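PDB 3LJS: fructokinase from Xylella fastidiosa Temecula1, which probably transfers a phosphate group from ATP to fructose, as a member of the PfkB family of carbohydrate kinases. Local coordinates for residues B[238-250]-B[286-300]. Residues are numbered along the deposited sequence; the frame is centred on the assembly and turned at random.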
loop_
_atom_site.group_PDB
_atom_site.type_symbol
_atom_site.label_atom_id
_atom_site.label_comp_id
_atom_site.label_asym_id
_atom_site.label_seq_id
_atom_site.Cartn_x
_atom_site.Cartn_y
_atom_site.Cartn_z
ATOM N N TRP B 238 -10.181 27.887 -24.236
ATOM C CA TRP B 238 -9.498 28.817 -23.347
ATOM C C TRP B 238 -10.357 30.063 -23.186
ATOM O O TRP B 238 -11.109 30.428 -24.090
ATOM C CB TRP B 238 -8.113 29.195 -23.888
ATOM C CG TRP B 238 -8.120 29.902 -25.218
ATOM C CD1 TRP B 238 -7.921 29.340 -26.447
ATOM C CD2 TRP B 238 -8.310 31.302 -25.443
ATOM N NE1 TRP B 238 -7.970 30.307 -27.424
ATOM C CE2 TRP B 238 -8.210 31.521 -26.834
ATOM C CE3 TRP B 238 -8.556 32.396 -24.602
ATOM C CZ2 TRP B 238 -8.347 32.793 -27.407
ATOM C CZ3 TRP B 238 -8.692 33.663 -25.173
ATOM C CH2 TRP B 238 -8.588 33.846 -26.561
ATOM N N TYR B 239 -10.252 30.698 -22.023
ATOM C CA TYR B 239 -11.013 31.905 -21.712
ATOM C C TYR B 239 -10.132 32.885 -20.945
ATOM O O TYR B 239 -9.316 32.476 -20.118
ATOM C CB TYR B 239 -12.203 31.577 -20.809
ATOM C CG TYR B 239 -13.162 30.544 -21.344
ATOM C CD1 TYR B 239 -14.281 30.918 -22.088
ATOM C CD2 TYR B 239 -12.954 29.187 -21.099
ATOM C CE1 TYR B 239 -15.175 29.960 -22.573
ATOM C CE2 TYR B 239 -13.836 28.225 -21.580
ATOM C CZ TYR B 239 -14.940 28.617 -22.315
ATOM O OH TYR B 239 -15.800 27.660 -22.793
ATOM N N THR B 240 -10.305 34.172 -21.226
ATOM C CA THR B 240 -9.590 35.229 -20.513
ATOM C C THR B 240 -10.699 36.205 -20.164
ATOM O O THR B 240 -11.849 35.991 -20.550
ATOM C CB THR B 240 -8.549 35.960 -21.392
ATOM O OG1 THR B 240 -9.213 36.611 -22.482
ATOM C CG2 THR B 240 -7.517 34.984 -21.923
ATOM N N ARG B 241 -10.380 37.273 -19.446
ATOM C CA ARG B 241 -11.424 38.228 -19.095
ATOM C C ARG B 241 -11.890 39.057 -20.289
ATOM O O ARG B 241 -12.872 39.784 -20.188
ATOM C CB ARG B 241 -10.946 39.153 -17.971
ATOM C CG ARG B 241 -10.578 38.394 -16.711
ATOM C CD ARG B 241 -10.169 39.307 -15.568
ATOM N NE ARG B 241 -9.733 38.509 -14.427
ATOM C CZ ARG B 241 -9.678 38.945 -13.173
ATOM N NH1 ARG B 241 -10.037 40.192 -12.883
ATOM N NH2 ARG B 241 -9.263 38.130 -12.207
ATOM N N THR B 242 -11.205 38.930 -21.423
ATOM C CA THR B 242 -11.567 39.704 -22.610
ATOM C C THR B 242 -12.023 38.892 -23.819
ATOM O O THR B 242 -12.594 39.450 -24.757
ATOM C CB THR B 242 -10.394 40.607 -23.057
ATOM O OG1 THR B 242 -9.219 39.811 -23.254
ATOM C CG2 THR B 242 -10.110 41.676 -22.009
ATOM N N ALA B 243 -11.781 37.583 -23.813
ATOM C CA ALA B 243 -12.182 36.756 -24.949
ATOM C C ALA B 243 -12.142 35.260 -24.650
ATOM O O ALA B 243 -11.876 34.843 -23.524
ATOM C CB ALA B 243 -11.289 37.060 -26.147
ATOM N N GLY B 244 -12.410 34.465 -25.682
ATOM C CA GLY B 244 -12.392 33.022 -25.551
ATOM C C GLY B 244 -12.123 32.390 -26.903
ATOM O O GLY B 244 -12.392 33.000 -27.944
ATOM N N GLY B 245 -11.583 31.176 -26.900
ATOM C CA GLY B 245 -11.306 30.504 -28.156
ATOM C C GLY B 245 -11.015 29.025 -27.989
ATOM O O GLY B 245 -11.321 28.438 -26.948
ATOM N N GLU B 246 -10.406 28.439 -29.017
ATOM C CA GLU B 246 -10.060 27.024 -29.035
ATOM C C GLU B 246 -8.548 26.803 -29.108
ATOM O O GLU B 246 -7.788 27.672 -29.549
ATOM C CB GLU B 246 -10.690 26.339 -30.247
ATOM C CG GLU B 246 -12.158 26.633 -30.467
ATOM C CD GLU B 246 -13.001 26.297 -29.264
ATOM O OE1 GLU B 246 -12.795 25.209 -28.684
ATOM O OE2 GLU B 246 -13.875 27.115 -28.906
ATOM N N VAL B 247 -8.120 25.624 -28.680
ATOM C CA VAL B 247 -6.708 25.267 -28.716
ATOM C C VAL B 247 -6.523 24.249 -29.830
ATOM O O VAL B 247 -7.323 23.319 -29.971
ATOM C CB VAL B 247 -6.245 24.632 -27.381
ATOM C CG1 VAL B 247 -4.827 24.086 -27.526
ATOM C CG2 VAL B 247 -6.294 25.666 -26.265
ATOM N N PRO B 248 -5.478 24.422 -30.655
ATOM C CA PRO B 248 -5.218 23.484 -31.757
ATOM C C PRO B 248 -4.893 22.111 -31.168
ATOM O O PRO B 248 -4.177 22.024 -30.172
ATOM C CB PRO B 248 -4.010 24.100 -32.464
ATOM C CG PRO B 248 -4.145 25.570 -32.159
ATOM C CD PRO B 248 -4.545 25.561 -30.704
ATOM N N THR B 249 -5.413 21.045 -31.771
ATOM C CA THR B 249 -5.152 19.699 -31.262
ATOM C C THR B 249 -4.305 18.875 -32.234
ATOM O O THR B 249 -4.046 19.299 -33.363
ATOM C CB THR B 249 -6.467 18.937 -30.989
ATOM O OG1 THR B 249 -7.566 19.857 -30.983
ATOM C CG2 THR B 249 -6.403 18.243 -29.639
ATOM N N PHE B 250 -3.878 17.697 -31.786
ATOM C CA PHE B 250 -3.063 16.810 -32.611
ATOM C C PHE B 250 -3.562 15.368 -32.578
ATOM O O PHE B 250 -4.079 14.899 -31.563
ATOM C CB PHE B 250 -1.605 16.868 -32.154
ATOM C CG PHE B 250 -0.933 18.177 -32.448
ATOM C CD1 PHE B 250 -0.386 18.424 -33.704
ATOM C CD2 PHE B 250 -0.879 19.178 -31.484
ATOM C CE1 PHE B 250 0.205 19.652 -33.996
ATOM C CE2 PHE B 250 -0.291 20.412 -31.762
ATOM C CZ PHE B 250 0.252 20.650 -33.020
ATOM N N CYS B 286 -2.417 37.283 -21.948
ATOM C CA CYS B 286 -3.855 37.067 -21.918
ATOM C C CYS B 286 -4.639 38.047 -22.774
ATOM O O CYS B 286 -5.811 37.813 -23.071
ATOM C CB CYS B 286 -4.356 37.107 -20.478
ATOM S SG CYS B 286 -3.786 35.691 -19.524
ATOM N N HIS B 287 -3.993 39.139 -23.175
ATOM C CA HIS B 287 -4.645 40.137 -24.016
ATOM C C HIS B 287 -4.314 39.896 -25.488
ATOM O O HIS B 287 -4.765 40.643 -26.354
ATOM C CB HIS B 287 -4.195 41.551 -23.628
ATOM C CG HIS B 287 -4.664 41.985 -22.273
ATOM N ND1 HIS B 287 -4.155 43.094 -21.633
ATOM C CD2 HIS B 287 -5.596 41.466 -21.443
ATOM C CE1 HIS B 287 -4.755 43.237 -20.464
ATOM N NE2 HIS B 287 -5.634 42.264 -20.323
ATOM N N ASP B 288 -3.552 38.843 -25.770
ATOM C CA ASP B 288 -3.150 38.558 -27.147
ATOM C C ASP B 288 -3.470 37.137 -27.626
ATOM O O ASP B 288 -2.634 36.241 -27.551
ATOM C CB ASP B 288 -1.655 38.846 -27.283
ATOM C CG ASP B 288 -1.147 38.641 -28.685
ATOM O OD1 ASP B 288 -1.968 38.637 -29.631
ATOM O OD2 ASP B 288 0.084 38.497 -28.839
ATOM N N PRO B 289 -4.688 36.928 -28.153
ATOM C CA PRO B 289 -5.150 35.628 -28.651
ATOM C C PRO B 289 -4.171 34.926 -29.585
ATOM O O PRO B 289 -4.110 33.694 -29.613
ATOM C CB PRO B 289 -6.467 35.976 -29.340
ATOM C CG PRO B 289 -6.979 37.109 -28.503
ATOM C CD PRO B 289 -5.730 37.952 -28.332
ATOM N N GLU B 290 -3.409 35.703 -30.350
ATOM C CA GLU B 290 -2.432 35.132 -31.267
ATOM C C GLU B 290 -1.347 34.372 -30.490
ATOM O O GLU B 290 -0.951 33.272 -30.879
ATOM C CB GLU B 290 -1.822 36.242 -32.132
ATOM C CG GLU B 290 -0.766 35.761 -33.110
ATOM C CD GLU B 290 -0.486 36.769 -34.217
ATOM O OE1 GLU B 290 -0.152 37.939 -33.912
ATOM O OE2 GLU B 290 -0.598 36.380 -35.401
ATOM N N SER B 291 -0.869 34.952 -29.391
ATOM C CA SER B 291 0.139 34.290 -28.570
ATOM C C SER B 291 -0.497 33.118 -27.815
ATOM O O SER B 291 0.112 32.060 -27.668
ATOM C CB SER B 291 0.747 35.267 -27.563
ATOM O OG SER B 291 1.429 36.319 -28.225
ATOM N N ILE B 292 -1.720 33.316 -27.329
ATOM C CA ILE B 292 -2.418 32.264 -26.597
ATOM C C ILE B 292 -2.530 31.012 -27.464
ATOM O O ILE B 292 -2.163 29.919 -27.037
ATOM C CB ILE B 292 -3.833 32.719 -26.171
ATOM C CG1 ILE B 292 -3.727 33.878 -25.174
ATOM C CG2 ILE B 292 -4.603 31.541 -25.540
ATOM C CD1 ILE B 292 -5.070 34.470 -24.767
ATOM N N VAL B 293 -3.025 31.175 -28.687
ATOM C CA VAL B 293 -3.169 30.049 -29.605
ATOM C C VAL B 293 -1.816 29.409 -29.922
ATOM O O VAL B 293 -1.693 28.186 -29.965
ATOM C CB VAL B 293 -3.845 30.490 -30.926
ATOM C CG1 VAL B 293 -3.812 29.360 -31.940
ATOM C CG2 VAL B 293 -5.287 30.904 -30.652
ATOM N N SER B 294 -0.800 30.232 -30.145
ATOM C CA SER B 294 0.528 29.714 -30.452
ATOM C C SER B 294 1.083 28.876 -29.307
ATOM O O SER B 294 1.594 27.776 -29.517
ATOM C CB SER B 294 1.494 30.862 -30.750
ATOM O OG SER B 294 2.821 30.375 -30.849
ATOM N N THR B 295 0.979 29.396 -28.091
ATOM C CA THR B 295 1.485 28.693 -26.922
ATOM C C THR B 295 0.705 27.432 -26.580
ATOM O O THR B 295 1.294 26.406 -26.230
ATOM C CB THR B 295 1.499 29.618 -25.696
ATOM O OG1 THR B 295 2.523 30.603 -25.870
ATOM C CG2 THR B 295 1.755 28.824 -24.414
ATOM N N LEU B 296 -0.617 27.491 -26.675
ATOM C CA LEU B 296 -1.406 26.313 -26.360
ATOM C C LEU B 296 -1.244 25.234 -27.428
ATOM O O LEU B 296 -1.449 24.053 -27.151
ATOM C CB LEU B 296 -2.875 26.692 -26.152
ATOM C CG LEU B 296 -3.035 27.679 -24.984
ATOM C CD1 LEU B 296 -4.505 28.024 -24.798
ATOM C CD2 LEU B 296 -2.456 27.071 -23.696
ATOM N N ARG B 297 -0.880 25.625 -28.650
ATOM C CA ARG B 297 -0.659 24.625 -29.694
ATOM C C ARG B 297 0.547 23.781 -29.271
ATOM O O ARG B 297 0.567 22.562 -29.452
ATOM C CB ARG B 297 -0.359 25.275 -31.048
ATOM C CG ARG B 297 0.161 24.267 -32.079
ATOM C CD ARG B 297 0.539 24.912 -33.412
ATOM N NE ARG B 297 -0.629 25.458 -34.098
ATOM C CZ ARG B 297 -0.892 26.755 -34.218
ATOM N NH1 ARG B 297 -0.066 27.661 -33.704
ATOM N NH2 ARG B 297 -1.991 27.148 -34.848
ATOM N N PHE B 298 1.558 24.448 -28.719
ATOM C CA PHE B 298 2.761 23.766 -28.247
ATOM C C PHE B 298 2.369 22.786 -27.140
ATOM O O PHE B 298 2.773 21.621 -27.149
ATOM C CB PHE B 298 3.757 24.785 -27.681
ATOM C CG PHE B 298 5.033 24.177 -27.182
ATOM C CD1 PHE B 298 6.131 24.037 -28.029
ATOM C CD2 PHE B 298 5.137 23.723 -25.864
ATOM C CE1 PHE B 298 7.317 23.453 -27.574
ATOM C CE2 PHE B 298 6.318 23.138 -25.397
ATOM C CZ PHE B 298 7.411 23.000 -26.250
ATOM N N ALA B 299 1.596 23.275 -26.177
ATOM C CA ALA B 299 1.152 22.445 -25.056
ATOM C C ALA B 299 0.406 21.204 -25.552
ATOM O O ALA B 299 0.607 20.096 -25.036
ATOM C CB ALA B 299 0.260 23.263 -24.128
ATOM N N ALA B 300 -0.452 21.387 -26.553
ATOM C CA ALA B 300 -1.217 20.273 -27.111
ATOM C C ALA B 300 -0.274 19.263 -27.763
ATOM O O ALA B 300 -0.494 18.051 -27.684
ATOM C CB ALA B 300 -2.223 20.788 -28.132
HETATM O O HOH W 1 -8.010 37.812 -24.547
#
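Trp238 lays its indole flat between Ile292 of the helix and the backbone of its own hairpin. Ile292 CG2 stands over the five-membered ring in a CH-pi contact, 3.7 Å from the centroid and 10° off the normal, while the Gly244–Gly245 peptide covers the opposite face. With CG held between the backbone N and the carbonyl carbon (chi1 62°), the ring folds back over the neighbouring strand, where Gly245, having no side chain, leaves room for the indole nitrogen. Pro289 CB approaches the six-membered ring obliquely, and Leu296 CD1 packs against Trp238 CB. Thr240 meets Ile292 tip to tip, CG2 to CD1 at 3.8 Å. Its hydroxyl accepts from the backbone N of both Thr242 and Ala243, an ST turn and ST motif within the hairpin bend. One water binds Thr240 OG1 and Thr242 OG1 and donates to Cys286 O (2.6 Å), a polar link to the residues just ahead of helix 289-305. Strands 237-240 and 244-246 form the antiparallel edge of the large sheet in this ribokinase-like fold, and helix 289-305 packs on one side of it; the segment axes of strand 238-240 and helix 289-300 lie 10.8 Å apart. Beyond the hairpin, Val247 presses CG2 tightly on Leu296 CD1, at 3.3 Å. Pro248 rests its CG on Val293 CG1 (3.8 Å) and over one face of the Arg297 guanidinium, which a bend at chi3 (-66°) turns toward the proline. The carbonyl O of Pro248, buried without a polar partner, faces Ala300 CB. Phe250 brings its ring edge to Arg297 O, CE2 lying 3.3 Å away, while CZ touches the arginine's CG.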